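Local coordinates for flagellar brake protein YcgR (Klebsiella pneumoniae, PDB 5KEC) that binds the bacterial second messenger c-di-GMP and probably activates transcription of type 3 fimbriae genes, linking the messenger to biofilm formation, at residues 15-18 and 19-23; 105-108 and 109-113; 158-161 and 162-165; 212-215 and 216-220. All blocks are in the same frame, centred on the assembly; numbering follows the deposited sequence.

All four contacts are local and follow one another along the chain; none nests within or crosses another. Contact 1 runs along helix 13-25, which leans on the N-terminal antiparallel sheet. Contact 2 begins as strand 104-107 leaves that sheet and follows the arginine-rich connection toward the second antiparallel sheet. Contact 3 closes a beta turn that feeds strand 164-171 of the second sheet. Contact 4 turns the chain after strand 199-210 into the long C-terminal helix 214-234. Contacts 1 and 3 lie on opposite sides of the chain's centre, about 39 Å apart between centres, whereas the nearest atoms of contacts 3 and 4 are about 7 Å apart.

Contact 1: residues 15-18 and 19-23; sequences EIIA and IFREE
Four backbone bonds of the alpha-helical i to i+4 pattern join residues 15-18 to residues 19-22. The shortest runs from Ile-19 N to Glu-15 O at 2.8 Å, and the straightest from Arg-21 N to Ile-17 O, with an N-H...O angle of 170°. Phe-20 N reaches Ile-16 O at 3.0 Å, while Glu-22 N and Ala-18 O are longer at 3.2 Å and more bent. Beside these bonds, three side chains lie alongside partners one turn away and point the same way. Glu-15 is extended, with CG anti to the backbone N (chi1 -171°), and this runs its aliphatic part beside Ile-19, where CG meets CD1 at 3.9 Å. Its carboxylate goes on to a salt bridge with Lys-10, so one side chain serves an apolar neighbour with its stem and a charged one with its tip. Ile-16 in turn presents its CG2 branch to the ring of Phe-20, 4.1 Å from CD1, and the carbonyl O of Ile-16 lies at the edge of the same ring, near its plane. The branch CG2 of Ile-17 approaches the guanidinium of Arg-21 obliquely, 3.8 Å from NE. Ile-16 and Phe-20 are buried while Ala-18 and Arg-21 are exposed, as in an amphipathic helix. Ile-16, Ile-19 and Phe-20 all rest on Leu-104 of strand 104-107, and Phe-20 continues inward to Leu-43 and Val-46 of strand 37-46, its ring edge-to-face with Phe-78 and also meeting Phe-51. Glu-23, further along, bonds to Thr-28 and Ser-71, tying helix 13-25 to the sheet beyond.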
loop_
_atom_site.group_PDB
_atom_site.type_symbol
_atom_site.label_atom_id
_atom_site.label_comp_id
_atom_site.label_asym_id
_atom_site.label_seq_id
_atom_site.Cartn_x
_atom_site.Cartn_y
_atom_site.Cartn_z
ATOM N N GLU B 15 -2.316 9.890 -24.292
ATOM C CA GLU B 15 -1.725 10.860 -23.382
ATOM C C GLU B 15 -0.820 10.149 -22.377
ATOM O O GLU B 15 0.280 10.613 -22.089
ATOM C CB GLU B 15 -2.802 11.659 -22.652
ATOM C CG GLU B 15 -2.236 12.824 -21.852
ATOM C CD GLU B 15 -3.299 13.596 -21.099
ATOM O OE1 GLU B 15 -4.472 13.163 -21.126
ATOM O OE2 GLU B 15 -2.962 14.633 -20.480
ATOM N N ILE B 16 -1.273 9.011 -21.856
ATOM C CA ILE B 16 -0.500 8.286 -20.847
ATOM C C ILE B 16 0.845 7.828 -21.404
ATOM O O ILE B 16 1.888 7.996 -20.754
ATOM C CB ILE B 16 -1.275 7.088 -20.272
ATOM C CG1 ILE B 16 -2.359 7.578 -19.310
ATOM C CG2 ILE B 16 -0.324 6.137 -19.550
ATOM C CD1 ILE B 16 -3.516 6.582 -19.144
ATOM N N ILE B 17 0.820 7.257 -22.604
ATOM C CA ILE B 17 2.055 6.864 -23.272
ATOM C C ILE B 17 2.941 8.091 -23.455
ATOM O O ILE B 17 4.120 8.066 -23.109
ATOM C CB ILE B 17 1.788 6.188 -24.630
ATOM C CG1 ILE B 17 1.057 4.865 -24.423
ATOM C CG2 ILE B 17 3.090 5.940 -25.368
ATOM C CD1 ILE B 17 0.658 4.166 -25.725
ATOM N N ALA B 18 2.360 9.167 -23.983
ATOM C CA ALA B 18 3.085 10.416 -24.198
ATOM C C ALA B 18 3.732 10.941 -22.917
ATOM O O ALA B 18 4.855 11.449 -22.948
ATOM C CB ALA B 18 2.161 11.470 -24.791
ATOM N N ILE B 19 3.019 10.827 -21.795
ATOM C CA ILE B 19 3.538 11.304 -20.515
ATOM C C ILE B 19 4.710 10.454 -20.037
ATOM O O ILE B 19 5.719 10.984 -19.553
ATOM C CB ILE B 19 2.445 11.346 -19.426
ATOM C CG1 ILE B 19 1.532 12.559 -19.638
ATOM C CG2 ILE B 19 3.070 11.400 -18.037
ATOM C CD1 ILE B 19 0.222 12.486 -18.853
ATOM N N PHE B 20 4.591 9.139 -20.183
ATOM C CA PHE B 20 5.683 8.260 -19.772
ATOM C C PHE B 20 6.952 8.517 -20.585
ATOM O O PHE B 20 8.048 8.607 -20.025
ATOM C CB PHE B 20 5.264 6.785 -19.825
ATOM C CG PHE B 20 4.684 6.285 -18.534
ATOM C CD1 PHE B 20 3.431 6.700 -18.115
ATOM C CD2 PHE B 20 5.399 5.407 -17.730
ATOM C CE1 PHE B 20 2.901 6.251 -16.919
ATOM C CE2 PHE B 20 4.876 4.956 -16.530
ATOM C CZ PHE B 20 3.624 5.377 -16.124
ATOM N N ARG B 21 6.795 8.655 -21.899
ATOM C CA ARG B 21 7.925 8.927 -22.779
ATOM C C ARG B 21 8.648 10.216 -22.408
ATOM O O ARG B 21 9.874 10.288 -22.480
ATOM C CB ARG B 21 7.479 8.982 -24.237
ATOM C CG ARG B 21 7.059 7.639 -24.809
ATOM C CD ARG B 21 6.872 7.733 -26.313
ATOM N NE ARG B 21 6.490 6.457 -26.909
ATOM C CZ ARG B 21 7.352 5.494 -27.226
ATOM N NH1 ARG B 21 8.649 5.659 -26.990
ATOM N NH2 ARG B 21 6.918 4.364 -27.772
ATOM N N GLU B 22 7.883 11.227 -22.010
ATOM C CA GLU B 22 8.454 12.516 -21.650
ATOM C C GLU B 22 9.206 12.435 -20.329
ATOM O O GLU B 22 10.342 12.903 -20.224
ATOM C CB GLU B 22 7.361 13.583 -21.575
ATOM C CG GLU B 22 7.868 14.953 -21.163
ATOM C CD GLU B 22 6.831 16.043 -21.365
ATOM O OE1 GLU B 22 5.834 16.080 -20.612
ATOM O OE2 GLU B 22 7.013 16.861 -22.289
ATOM N N GLU B 23 8.576 11.841 -19.322
ATOM C CA GLU B 23 9.210 11.720 -18.016
ATOM C C GLU B 23 10.473 10.856 -18.111
ATOM O O GLU B 23 11.476 11.125 -17.451
ATOM C CB GLU B 23 8.227 11.159 -16.986
ATOM C CG GLU B 23 6.962 11.990 -16.825
ATOM C CD GLU B 23 7.241 13.449 -16.476
ATOM O OE1 GLU B 23 8.197 13.733 -15.726
ATOM O OE2 GLU B 23 6.496 14.325 -16.954
#

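Contact 2: residues 105-108 and 109-113; sequences QVVQ and RRRDP
Arg-111, which sits inside the RxxxR motif that PilZ proteins use to bind c-di-GMP, folds back over Val-107 at the end of strand 104-107. Arg-109, Arg-110 and Arg-111 all contact the dinucleotide in a ligand-bound structure of this protein; no c-di-GMP is present here. The Arg-111 chain is bent at chi2 (115°) and chi3, which swings its guanidinium back toward the strand. Val-107 CG1 touches one face, 3.6 Å from Arg-111 NE, and its other branch, CG2, lies 3.3 Å from Arg-109 O. Gln-105 comes to the same face at about a right angle, its amide plane 80° from that of the guanidinium. Its NE2 is 3.3 Å from Arg-111 NH2, but both are donors and no hydrogen bond forms. The charge of Arg-111 is instead met by a salt bridge to Glu-77. Arg-110 points away from the strand and forms a salt bridge through NH2 to Asp-112 OD2 at 2.9 Å, on the anti side but tilted out of the carboxylate plane. Glu-31 shares this NH2, and Asp-112 also pairs with Arg-114, so acids probably help to place Arg-110, Arg-111 and Arg-114 without ligand. Strand 104-107 is hydrogen-bonded to strand 74-87 through Gln-105 and Val-107, and the linker then passes Phe-33 of strand 29-34 and His-70 of strand 64-71, on its way to the second sheet.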
loop_
_atom_site.group_PDB
_atom_site.type_symbol
_atom_site.label_atom_id
_atom_site.label_comp_id
_atom_site.label_asym_id
_atom_site.label_seq_id
_atom_site.Cartn_x
_atom_site.Cartn_y
_atom_site.Cartn_z
ATOM N N GLN B 105 -3.398 9.865 -11.905
ATOM C CA GLN B 105 -3.913 10.997 -11.153
ATOM C C GLN B 105 -2.782 11.936 -10.745
ATOM O O GLN B 105 -1.863 11.551 -10.025
ATOM C CB GLN B 105 -4.703 10.532 -9.932
ATOM C CG GLN B 105 -5.190 11.671 -9.060
ATOM C CD GLN B 105 -6.221 11.221 -8.050
ATOM O OE1 GLN B 105 -7.141 10.474 -8.380
ATOM N NE2 GLN B 105 -6.069 11.665 -6.808
ATOM N N VAL B 106 -2.850 13.170 -11.228
ATOM C CA VAL B 106 -1.862 14.169 -10.880
ATOM C C VAL B 106 -2.244 14.803 -9.555
ATOM O O VAL B 106 -3.270 15.475 -9.447
ATOM C CB VAL B 106 -1.753 15.257 -11.955
ATOM C CG1 VAL B 106 -0.678 16.266 -11.576
ATOM C CG2 VAL B 106 -1.448 14.631 -13.303
ATOM N N VAL B 107 -1.419 14.566 -8.544
ATOM C CA VAL B 107 -1.640 15.127 -7.224
ATOM C C VAL B 107 -0.474 16.030 -6.852
ATOM O O VAL B 107 0.650 15.838 -7.314
ATOM C CB VAL B 107 -1.786 14.023 -6.166
ATOM C CG1 VAL B 107 -3.098 13.284 -6.352
ATOM C CG2 VAL B 107 -0.609 13.058 -6.246
ATOM N N GLN B 108 -0.749 17.028 -6.025
ATOM C CA GLN B 108 0.293 17.922 -5.546
ATOM C C GLN B 108 0.781 17.422 -4.195
ATOM O O GLN B 108 1.842 17.813 -3.709
ATOM C CB GLN B 108 -0.244 19.351 -5.456
ATOM C CG GLN B 108 -1.728 19.419 -5.128
ATOM C CD GLN B 108 -2.387 20.683 -5.642
ATOM O OE1 GLN B 108 -1.826 21.399 -6.474
ATOM N NE2 GLN B 108 -3.589 20.963 -5.151
ATOM N N ARG B 109 -0.002 16.524 -3.609
ATOM C CA ARG B 109 0.291 15.972 -2.295
ATOM C C ARG B 109 0.928 14.587 -2.396
ATOM O O ARG B 109 0.544 13.769 -3.235
ATOM C CB ARG B 109 -0.995 15.899 -1.469
ATOM C CG ARG B 109 -0.852 15.177 -0.145
ATOM C CD ARG B 109 -2.216 14.921 0.474
ATOM N NE ARG B 109 -2.132 14.031 1.627
ATOM C CZ ARG B 109 -3.100 13.202 1.998
ATOM N NH1 ARG B 109 -4.228 13.143 1.300
ATOM N NH2 ARG B 109 -2.940 12.426 3.062
ATOM N N ARG B 110 1.906 14.335 -1.535
ATOM C CA ARG B 110 2.546 13.032 -1.456
ATOM C C ARG B 110 1.703 12.103 -0.590
ATOM O O ARG B 110 1.610 12.289 0.621
ATOM C CB ARG B 110 3.945 13.170 -0.857
ATOM C CG ARG B 110 4.624 11.843 -0.607
ATOM C CD ARG B 110 5.791 11.968 0.360
ATOM N NE ARG B 110 6.382 10.657 0.590
ATOM C CZ ARG B 110 7.277 10.103 -0.217
ATOM N NH1 ARG B 110 7.688 10.760 -1.295
ATOM N NH2 ARG B 110 7.760 8.899 0.050
ATOM N N ARG B 111 1.080 11.107 -1.208
ATOM C CA ARG B 111 0.215 10.196 -0.467
ATOM C C ARG B 111 0.907 8.862 -0.221
ATOM O O ARG B 111 0.574 7.851 -0.843
ATOM C CB ARG B 111 -1.106 9.973 -1.204
ATOM C CG ARG B 111 -2.013 11.193 -1.258
ATOM C CD ARG B 111 -2.185 11.682 -2.687
ATOM N NE ARG B 111 -3.541 12.158 -2.945
ATOM C CZ ARG B 111 -4.559 11.368 -3.270
ATOM N NH1 ARG B 111 -4.378 10.059 -3.375
ATOM N NH2 ARG B 111 -5.761 11.884 -3.489
ATOM N N ASP B 112 1.866 8.865 0.695
ATOM C CA ASP B 112 2.647 7.673 0.979
ATOM C C ASP B 112 1.757 6.569 1.551
ATOM O O ASP B 112 1.237 6.696 2.660
ATOM C CB ASP B 112 3.784 8.016 1.941
ATOM C CG ASP B 112 4.884 6.978 1.938
ATOM O OD1 ASP B 112 4.572 5.776 2.078
ATOM O OD2 ASP B 112 6.061 7.366 1.780
ATOM N N PRO B 113 1.576 5.480 0.788
ATOM C CA PRO B 113 0.685 4.382 1.186
ATOM C C PRO B 113 1.214 3.575 2.372
ATOM O O PRO B 113 0.474 2.766 2.935
ATOM C CB PRO B 113 0.646 3.499 -0.065
ATOM C CG PRO B 113 1.945 3.761 -0.743
ATOM C CD PRO B 113 2.221 5.220 -0.512
#

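Contact 3: residues 158-161 and 162-165; sequences FLSH and NALL
A water molecule grips the two arms of this turn together, donating to Phe-158 O at 2.8 Å and to Leu-164 O at 3.1 Å. The methyl of Ala-163 packs against the first of these carbonyls, its CB 3.5 Å from Phe-158 O. Residues 160-163 form a type II beta turn, in which Ala-163 N bonds to Ser-160 O, an oxygen whose position is less certain because it is crowded in the model. Asn-162 takes the third place of the turn with a positive phi (65°), the left-handed conformation that asparagine tolerates well. At the outer end the side chains of His-161 and Asn-162 run side by side. With CG trans to the main-chain nitrogen (chi1 177°), the imidazole comes to lie with one face over Asn-162 N, 3.3 Å from His-161 CG. The amide is turned about 45° from the ring, and although Asn-162 ND2 is 3.3 Å from His-161 NE2, the angle is too poor for a bond. Both side chains look to Lys-185 of strand 177-193 instead: His-161 ND1 bonds to its carbonyl O and Asn-162 OD1 to its NZ. On the inner side Leu-159 and Leu-165 cross, their CD2 methyls meeting at 4.2 Å, while the ring of Phe-158 turns off to stack on His-129. The turn leads into strand 164-171, and Asn-162 and Ala-163 hydrogen-bond through the backbone to Val-184 of strand 177-193. Since the partner of ND1 is a carbonyl oxygen, ND1 probably carries a proton; the links to Lys-185 and the bridging water add to the turn's own, less certain bond.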
loop_
_atom_site.group_PDB
_atom_site.type_symbol
_atom_site.label_atom_id
_atom_site.label_comp_id
_atom_site.label_asym_id
_atom_site.label_seq_id
_atom_site.Cartn_x
_atom_site.Cartn_y
_atom_site.Cartn_z
ATOM N N PHE B 158 1.262 -18.664 12.873
ATOM C CA PHE B 158 0.208 -18.278 11.936
ATOM C C PHE B 158 0.407 -16.867 11.408
ATOM O O PHE B 158 -0.435 -16.340 10.678
ATOM C CB PHE B 158 -1.161 -18.400 12.591
ATOM C CG PHE B 158 -1.545 -19.809 12.904
ATOM C CD1 PHE B 158 -1.581 -20.259 14.211
ATOM C CD2 PHE B 158 -1.845 -20.694 11.884
ATOM C CE1 PHE B 158 -1.927 -21.568 14.495
ATOM C CE2 PHE B 158 -2.188 -21.999 12.167
ATOM C CZ PHE B 158 -2.229 -22.436 13.472
ATOM N N LEU B 159 1.532 -16.267 11.784
ATOM C CA LEU B 159 1.798 -14.874 11.477
ATOM C C LEU B 159 3.090 -14.696 10.691
ATOM O O LEU B 159 3.756 -13.669 10.804
ATOM C CB LEU B 159 1.863 -14.065 12.773
ATOM C CG LEU B 159 0.634 -14.191 13.672
ATOM C CD1 LEU B 159 0.832 -13.441 14.979
ATOM C CD2 LEU B 159 -0.603 -13.688 12.945
ATOM N N SER B 160 3.448 -15.695 9.894
ATOM C CA SER B 160 4.644 -15.590 9.068
ATOM C C SER B 160 4.383 -14.655 7.893
ATOM O O SER B 160 3.235 -14.378 7.557
ATOM C CB SER B 160 5.080 -16.968 8.569
ATOM O OG SER B 160 4.203 -17.461 7.572
ATOM N N HIS B 161 5.447 -14.176 7.262
ATOM C CA HIS B 161 5.301 -13.244 6.154
ATOM C C HIS B 161 4.371 -13.792 5.068
ATOM O O HIS B 161 4.475 -14.951 4.667
ATOM C CB HIS B 161 6.665 -12.883 5.569
ATOM C CG HIS B 161 6.588 -11.978 4.380
ATOM N ND1 HIS B 161 6.414 -10.615 4.493
ATOM C CD2 HIS B 161 6.642 -12.242 3.055
ATOM C CE1 HIS B 161 6.375 -10.078 3.288
ATOM N NE2 HIS B 161 6.509 -11.043 2.396
ATOM N N ASN B 162 3.457 -12.940 4.610
ATOM C CA ASN B 162 2.451 -13.312 3.618
ATOM C C ASN B 162 1.455 -14.358 4.103
ATOM O O ASN B 162 0.622 -14.832 3.330
ATOM C CB ASN B 162 3.096 -13.762 2.306
ATOM C CG ASN B 162 3.389 -12.604 1.380
ATOM O OD1 ASN B 162 2.700 -11.567 1.497
ATOM N ND2 ASN B 162 4.302 -12.724 0.537
ATOM N N ALA B 163 1.533 -14.723 5.377
ATOM C CA ALA B 163 0.523 -15.607 5.934
ATOM C C ALA B 163 -0.827 -14.916 5.792
ATOM O O ALA B 163 -0.917 -13.684 5.787
ATOM C CB ALA B 163 0.813 -15.928 7.390
ATOM N N LEU B 164 -1.873 -15.714 5.663
ATOM C CA LEU B 164 -3.204 -15.186 5.468
ATOM C C LEU B 164 -4.057 -15.426 6.704
ATOM O O LEU B 164 -4.114 -16.539 7.226
ATOM C CB LEU B 164 -3.845 -15.858 4.257
ATOM C CG LEU B 164 -5.034 -15.151 3.615
ATOM C CD1 LEU B 164 -4.578 -13.857 2.963
ATOM C CD2 LEU B 164 -5.694 -16.059 2.596
ATOM N N LEU B 165 -4.714 -14.373 7.170
ATOM C CA LEU B 165 -5.725 -14.498 8.209
ATOM C C LEU B 165 -7.084 -14.371 7.541
ATOM O O LEU B 165 -7.541 -13.264 7.243
ATOM C CB LEU B 165 -5.560 -13.405 9.264
ATOM C CG LEU B 165 -4.242 -13.367 10.035
ATOM C CD1 LEU B 165 -4.209 -12.174 10.993
ATOM C CD2 LEU B 165 -4.021 -14.672 10.777
HETATM O O HOH W 1 -2.289 -17.870 9.328
#

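Contact 4: residues 212-215 and 216-220; sequences RHLD and DQRRI
His-213, the N-cap residue of helix 214-234, meets Asp-216 of the first turn through a side-chain hydrogen bond. ND1 donates to Asp-216 OD2 at 2.9 Å and almost straight, 169° at the hydrogen. The oxygen lies in the plane of the imidazole, at its edge, whereas the nitrogen stands well above the carboxylate plane; ring and carboxylate are nearly perpendicular, at 88°. Both residues keep CG anti to the carbonyl carbon (chi1 -38° for His-213), and this brings the ring over to the acid. The carboxylate may favour a protonated imidazole. A water accepting from Arg-212 N also lies by OD2, though at a doubtfully short separation. As the cap, His-213 has its carbonyl O shared by two weak bonds, from Gln-217 N at 3.4 Å and from Asp-216 N at 3.3 Å, the loose, bifurcated beginning of a helix. The regular i to i+4 pattern takes over with Arg-218 N to Leu-214 O at 2.7 Å and Arg-219 N to Asp-215 O at 3.0 Å. Two acids at this end, Asp-215 and Asp-216, would interact favourably with the helix dipole. Asp-215 OD1 also lies at the edge of the Arg-218 guanidinium, 4.3 Å from NH1, beyond salt-bridge range. Arg-212 turns away to bond to Asn-167, and Arg-219 to Tyr-175 O. Asp-216 packs on Phe-211 in the loop ahead of the helix and, with Arg-219 and Ile-220, on Ile-178 of strand 177-193.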
loop_
_atom_site.group_PDB
_atom_site.type_symbol
_atom_site.label_atom_id
_atom_site.label_comp_id
_atom_site.label_asym_id
_atom_site.label_seq_id
_atom_site.Cartn_x
_atom_site.Cartn_y
_atom_site.Cartn_z
ATOM N N ARG B 212 -13.457 -7.731 0.642
ATOM C CA ARG B 212 -14.399 -8.619 -0.028
ATOM C C ARG B 212 -15.338 -7.843 -0.943
ATOM O O ARG B 212 -15.833 -8.380 -1.929
ATOM C CB ARG B 212 -15.194 -9.432 0.995
ATOM C CG ARG B 212 -14.336 -10.352 1.836
ATOM C CD ARG B 212 -15.184 -11.234 2.728
ATOM N NE ARG B 212 -14.381 -12.271 3.367
ATOM C CZ ARG B 212 -14.874 -13.220 4.155
ATOM N NH1 ARG B 212 -16.176 -13.269 4.405
ATOM N NH2 ARG B 212 -14.060 -14.119 4.690
ATOM N N HIS B 213 -15.583 -6.579 -0.610
ATOM C CA HIS B 213 -16.395 -5.714 -1.457
ATOM C C HIS B 213 -15.838 -4.304 -1.451
ATOM O O HIS B 213 -15.054 -3.940 -0.573
ATOM C CB HIS B 213 -17.843 -5.652 -0.961
ATOM C CG HIS B 213 -18.371 -6.953 -0.447
ATOM N ND1 HIS B 213 -18.018 -7.465 0.783
ATOM C CD2 HIS B 213 -19.239 -7.838 -0.989
ATOM C CE1 HIS B 213 -18.640 -8.615 0.974
ATOM N NE2 HIS B 213 -19.388 -8.863 -0.087
ATOM N N LEU B 214 -16.259 -3.503 -2.423
ATOM C CA LEU B 214 -15.993 -2.075 -2.376
ATOM C C LEU B 214 -16.706 -1.472 -1.179
ATOM O O LEU B 214 -16.219 -0.527 -0.570
ATOM C CB LEU B 214 -16.472 -1.380 -3.651
ATOM C CG LEU B 214 -15.475 -1.283 -4.805
ATOM C CD1 LEU B 214 -15.257 -2.651 -5.431
ATOM C CD2 LEU B 214 -15.958 -0.272 -5.837
ATOM N N ASP B 215 -17.874 -2.016 -0.856
ATOM C CA ASP B 215 -18.649 -1.521 0.272
ATOM C C ASP B 215 -17.816 -1.564 1.546
ATOM O O ASP B 215 -17.881 -0.655 2.375
ATOM C CB ASP B 215 -19.938 -2.328 0.451
ATOM C CG ASP B 215 -21.058 -1.851 -0.457
ATOM O OD1 ASP B 215 -20.930 -0.752 -1.039
ATOM O OD2 ASP B 215 -22.074 -2.570 -0.580
ATOM N N ASP B 216 -17.032 -2.625 1.696
ATOM C CA ASP B 216 -16.166 -2.762 2.859
ATOM C C ASP B 216 -15.074 -1.697 2.865
ATOM O O ASP B 216 -14.839 -1.045 3.878
ATOM C CB ASP B 216 -15.561 -4.165 2.918
ATOM C CG ASP B 216 -16.593 -5.220 3.228
ATOM O OD1 ASP B 216 -17.641 -4.859 3.807
ATOM O OD2 ASP B 216 -16.362 -6.403 2.898
ATOM N N GLN B 217 -14.424 -1.509 1.721
ATOM C CA GLN B 217 -13.392 -0.486 1.599
ATOM C C GLN B 217 -13.954 0.921 1.807
ATOM O O GLN B 217 -13.314 1.765 2.434
ATOM C CB GLN B 217 -12.696 -0.588 0.245
ATOM C CG GLN B 217 -11.723 0.540 -0.038
ATOM C CD GLN B 217 -11.339 0.598 -1.501
ATOM O OE1 GLN B 217 -10.574 -0.235 -1.989
ATOM N NE2 GLN B 217 -11.884 1.575 -2.216
ATOM N N ARG B 218 -15.149 1.173 1.280
ATOM C CA ARG B 218 -15.786 2.473 1.464
ATOM C C ARG B 218 -16.050 2.738 2.938
ATOM O O ARG B 218 -15.855 3.854 3.422
ATOM C CB ARG B 218 -17.095 2.562 0.682
ATOM C CG ARG B 218 -16.929 2.983 -0.774
ATOM C CD ARG B 218 -18.263 3.452 -1.343
ATOM N NE ARG B 218 -18.152 3.962 -2.707
ATOM C CZ ARG B 218 -18.508 3.281 -3.791
ATOM N NH1 ARG B 218 -18.998 2.055 -3.675
ATOM N NH2 ARG B 218 -18.374 3.826 -4.992
ATOM N N ARG B 219 -16.500 1.711 3.654
ATOM C CA ARG B 219 -16.713 1.853 5.086
ATOM C C ARG B 219 -15.400 2.199 5.777
ATOM O O ARG B 219 -15.360 3.069 6.649
ATOM C CB ARG B 219 -17.334 0.590 5.678
ATOM C CG ARG B 219 -18.799 0.408 5.308
ATOM C CD ARG B 219 -19.323 -0.929 5.802
ATOM N NE ARG B 219 -19.469 -0.958 7.253
ATOM C CZ ARG B 219 -19.639 -2.067 7.965
ATOM N NH1 ARG B 219 -19.666 -3.249 7.360
ATOM N NH2 ARG B 219 -19.762 -1.995 9.285
ATOM N N ILE B 220 -14.323 1.525 5.383
ATOM C CA ILE B 220 -13.009 1.819 5.950
ATOM C C ILE B 220 -12.589 3.257 5.647
ATOM O O ILE B 220 -12.035 3.949 6.502
ATOM C CB ILE B 220 -11.927 0.850 5.420
ATOM C CG1 ILE B 220 -12.159 -0.562 5.955
ATOM C CG2 ILE B 220 -10.545 1.326 5.819
ATOM C CD1 ILE B 220 -12.063 -0.662 7.449
HETATM O O HOH W 2 -14.077 -6.915 3.493
#